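Local coordinates for zinc transport transcriptional regulator (Lactococcus lactis subsp. lactis, PDB 5YHY), which probably binds DNA as a zinc-responsive transcriptional regulator of the MarR family, governing zinc transport, at residues A[41-46]-A[59-64]. The protein carries 1 engineered substitution. Numbering follows the deposited sequence.
Sequences EHILML and EKLKIS. With ZN (zinc ion), chain B.
Segments 41-46 and 59-64, on helices 38-49 and 54-61, lie with the CA atoms of His42 and Leu61 7.6 Å apart; one turn further along helix 38-49, the CA of Leu46 is 8.1 Å from that of Lys60, the residue before Leu61. No hydrogen bond spans this gap; the contact is made by aliphatic carbons. Leu61 reaches across with both branches: its CD1 lies 3.6 Å from CG1 of Ile43, the two side chains crossing at about a right angle, while its CD2 rests 4.0 Å from CB of His42. Leu46, whose CG points anti to the backbone N (chi1 179°), extends toward the other helix and sets CD2 3.7 Å from CB of Lys60. CB and CG of Lys60 pack on the leucine, and beyond CG the chain bends (chi2 -83°) and its end leads away. These helices belong to the winged helix-turn-helix domain of the MarR family, in which Lys62, with positive phi, turns the chain out of helix 54-61 and Ser64 N-caps helix 65-77; Ile43 also touches Ala71 and Leu75 of helix 65-77. His42 meets Leu61 with its CB, but its ring turns away, and NE2 binds the zinc ion at 2.0 Å, a site completed by Glu24, His108 and His112.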
ATOM      1  N   GLU A  41       5.681  -9.422 -16.603  1.00 20.36           N
ATOM      2  CA  GLU A  41       5.753  -8.154 -17.320  1.00 20.79           C
ATOM      3  C   GLU A  41       7.205  -7.745 -17.512  1.00 19.78           C
ATOM      4  O   GLU A  41       7.584  -7.216 -18.554  1.00 19.79           O
ATOM      5  CB  GLU A  41       5.022  -7.044 -16.551  1.00 23.24           C
ATOM      6  CG  GLU A  41       3.529  -7.261 -16.362  1.00 25.27           C
ATOM      7  CD  GLU A  41       2.693  -6.637 -17.462  1.00 28.26           C
ATOM      8  OE1 GLU A  41       3.233  -6.336 -18.542  1.00 28.27           O
ATOM      9  OE2 GLU A  41       1.476  -6.448 -17.237  1.00 31.06           O
ATOM     10  N   HIS A  42       8.025  -7.988 -16.494  1.00 18.32           N
ATOM     11  CA  HIS A  42       9.412  -7.557 -16.558  1.00 17.04           C
ATOM     12  C   HIS A  42      10.260  -8.411 -17.487  1.00 18.48           C
ATOM     13  O   HIS A  42      11.185  -7.905 -18.109  1.00 18.86           O
ATOM     14  CB  HIS A  42      10.002  -7.449 -15.158  1.00 17.82           C
ATOM     15  CG  HIS A  42       9.281  -6.456 -14.312  1.00 21.93           C
ATOM     16  ND1 HIS A  42       9.463  -6.366 -12.950  1.00 22.49           N
ATOM     17  CD2 HIS A  42       8.354  -5.521 -14.631  1.00 22.54           C
ATOM     18  CE1 HIS A  42       8.689  -5.413 -12.465  1.00 25.46           C
ATOM     19  NE2 HIS A  42       8.000  -4.888 -13.465  1.00 21.25           N
ATOM     20  N   ILE A  43       9.919  -9.691 -17.611  1.00 18.78           N
ATOM     21  CA  ILE A  43      10.573 -10.508 -18.617  1.00 20.40           C
ATOM     22  C   ILE A  43      10.277  -9.952 -20.006  1.00 18.33           C
ATOM     23  O   ILE A  43      11.176  -9.828 -20.836  1.00 18.94           O
ATOM     24  CB  ILE A  43      10.147 -11.978 -18.509  1.00 17.74           C
ATOM     25  CG1 ILE A  43      10.759 -12.583 -17.231  1.00 20.45           C
ATOM     26  CG2 ILE A  43      10.591 -12.765 -19.758  1.00 19.40           C
ATOM     27  CD1 ILE A  43      10.431 -14.038 -17.029  1.00 23.00           C
ATOM     28  N   LEU A  44       9.028  -9.573 -20.247  1.00 20.13           N
ATOM     29  CA  LEU A  44       8.674  -9.033 -21.555  1.00 20.65           C
ATOM     30  C   LEU A  44       9.442  -7.747 -21.852  1.00 18.86           C
ATOM     31  O   LEU A  44       9.941  -7.564 -22.959  1.00 19.84           O
ATOM     32  CB  LEU A  44       7.171  -8.809 -21.677  1.00 21.24           C
ATOM     33  CG  LEU A  44       6.288 -10.050 -21.600  1.00 18.53           C
ATOM     34  CD1 LEU A  44       4.854  -9.617 -21.817  1.00 20.69           C
ATOM     35  CD2 LEU A  44       6.684 -11.090 -22.640  1.00 19.62           C
ATOM     36  N   MET A  45       9.579  -6.876 -20.849  1.00 21.15           N
ATOM     37  CA  MET A  45      10.380  -5.667 -21.025  1.00 20.96           C
ATOM     38  C   MET A  45      11.826  -5.978 -21.349  1.00 18.93           C
ATOM     39  O   MET A  45      12.443  -5.310 -22.171  1.00 22.57           O
ATOM     40  CB  MET A  45      10.323  -4.771 -19.779  1.00 19.55           C
ATOM     41  CG  MET A  45       9.038  -3.994 -19.652  1.00 20.82           C
ATOM     42  SD  MET A  45       8.997  -2.917 -18.197  1.00 23.27           S
ATOM     43  CE  MET A  45      10.445  -1.909 -18.454  1.00 25.17           C
ATOM     44  N   LEU A  46      12.382  -6.984 -20.681  1.00 18.23           N
ATOM     45  CA  LEU A  46      13.756  -7.363 -20.926  1.00 18.87           C
ATOM     46  C   LEU A  46      13.923  -7.884 -22.364  1.00 20.58           C
ATOM     47  O   LEU A  46      14.862  -7.510 -23.065  1.00 22.68           O
ATOM     48  CB  LEU A  46      14.205  -8.403 -19.892  1.00 19.56           C
ATOM     49  CG  LEU A  46      15.628  -8.916 -20.043  1.00 23.46           C
ATOM     50  CD1 LEU A  46      16.629  -7.769 -20.035  1.00 31.53           C
ATOM     51  CD2 LEU A  46      15.951  -9.930 -18.941  1.00 24.82           C
ATOM     52  N   GLU A  59      19.696 -13.253 -14.077  1.00 19.88           N
ATOM     53  CA  GLU A  59      20.735 -12.293 -13.728  1.00 20.55           C
ATOM     54  C   GLU A  59      20.161 -10.876 -13.710  1.00 24.14           C
ATOM     55  O   GLU A  59      20.352 -10.122 -12.750  1.00 24.86           O
ATOM     56  CB  GLU A  59      21.875 -12.384 -14.744  1.00 22.91           C
ATOM     57  CG  GLU A  59      22.984 -11.359 -14.549  1.00 28.89           C
ATOM     58  CD  GLU A  59      23.886 -11.256 -15.765  1.00 36.15           C
ATOM     59  OE1 GLU A  59      23.384 -10.871 -16.842  1.00 39.77           O
ATOM     60  OE2 GLU A  59      25.090 -11.566 -15.655  1.00 41.81           O
ATOM     61  N   LYS A  60      19.467 -10.516 -14.783  1.00 22.02           N
ATOM     62  CA  LYS A  60      18.996  -9.145 -14.971  1.00 22.88           C
ATOM     63  C   LYS A  60      17.904  -8.761 -13.987  1.00 23.76           C
ATOM     64  O   LYS A  60      17.871  -7.636 -13.486  1.00 26.25           O
ATOM     65  CB  LYS A  60      18.467  -8.960 -16.396  1.00 24.83           C
ATOM     66  CG  LYS A  60      19.541  -8.837 -17.462  1.00 32.13           C
ATOM     67  CD  LYS A  60      20.056  -7.409 -17.547  1.00 39.09           C
ATOM     68  CE  LYS A  60      20.706  -7.135 -18.898  1.00 45.79           C
ATOM     69  NZ  LYS A  60      21.205  -5.728 -18.997  1.00 52.00           N
ATOM     70  N   LEU A  61      16.989  -9.688 -13.726  1.00 19.94           N
ATOM     71  CA  LEU A  61      15.852  -9.392 -12.869  1.00 21.53           C
ATOM     72  C   LEU A  61      16.145  -9.713 -11.408  1.00 22.22           C
ATOM     73  O   LEU A  61      15.318  -9.451 -10.532  1.00 23.04           O
ATOM     74  CB  LEU A  61      14.599 -10.146 -13.337  1.00 22.36           C
ATOM     75  CG  LEU A  61      14.103  -9.823 -14.747  1.00 24.00           C
ATOM     76  CD1 LEU A  61      12.790 -10.543 -15.000  1.00 23.64           C
ATOM     77  CD2 LEU A  61      13.941  -8.322 -14.952  1.00 27.72           C
ATOM     78  N   LYS A  62      17.320 -10.280 -11.158  1.00 21.91           N
ATOM     79  CA  LYS A  62      17.747 -10.621  -9.806  1.00 21.88           C
ATOM     80  C   LYS A  62      16.773 -11.577  -9.133  1.00 24.62           C
ATOM     81  O   LYS A  62      16.397 -11.390  -7.977  1.00 24.64           O
ATOM     82  CB  LYS A  62      17.936  -9.353  -8.959  1.00 24.18           C
ATOM     83  CG  LYS A  62      18.990  -8.415  -9.510  1.00 27.73           C
ATOM     84  CD  LYS A  62      19.292  -7.293  -8.519  1.00 33.52           C
ATOM     85  CE  LYS A  62      20.572  -6.554  -8.891  1.00 43.43           C
ATOM     86  NZ  LYS A  62      20.402  -5.731 -10.114  1.00 47.33           N
ATOM     87  N   ILE A  63      16.369 -12.608  -9.867  1.00 21.27           N
ATOM     88  CA  ILE A  63      15.467 -13.630  -9.329  1.00 25.01           C
ATOM     89  C   ILE A  63      16.036 -15.014  -9.614  1.00 22.00           C
ATOM     90  O   ILE A  63      17.005 -15.147 -10.354  1.00 22.26           O
ATOM     91  CB  ILE A  63      14.049 -13.527  -9.913  1.00 25.73           C
ATOM     92  CG1 ILE A  63      14.108 -13.633 -11.439  1.00 22.08           C
ATOM     93  CG2 ILE A  63      13.372 -12.226  -9.463  1.00 23.77           C
ATOM     94  CD1 ILE A  63      12.749 -13.495 -12.125  1.00 23.30           C
ATOM     95  N   SER A  64      15.436 -16.040  -9.019  1.00 22.18           N
ATOM     96  CA  SER A  64      15.996 -17.385  -9.089  1.00 23.07           C
ATOM     97  C   SER A  64      15.606 -18.102 -10.377  1.00 20.71           C
ATOM     98  O   SER A  64      14.638 -17.720 -11.032  1.00 22.64           O
ATOM     99  CB  SER A  64      15.528 -18.218  -7.895  1.00 24.55           C
ATOM    100  OG  SER A  64      14.185 -18.627  -8.076  1.00 33.09           O
TER
HETATM  101 ZN    ZN B 201       6.557  -3.458 -13.608  1.00 22.57          ZN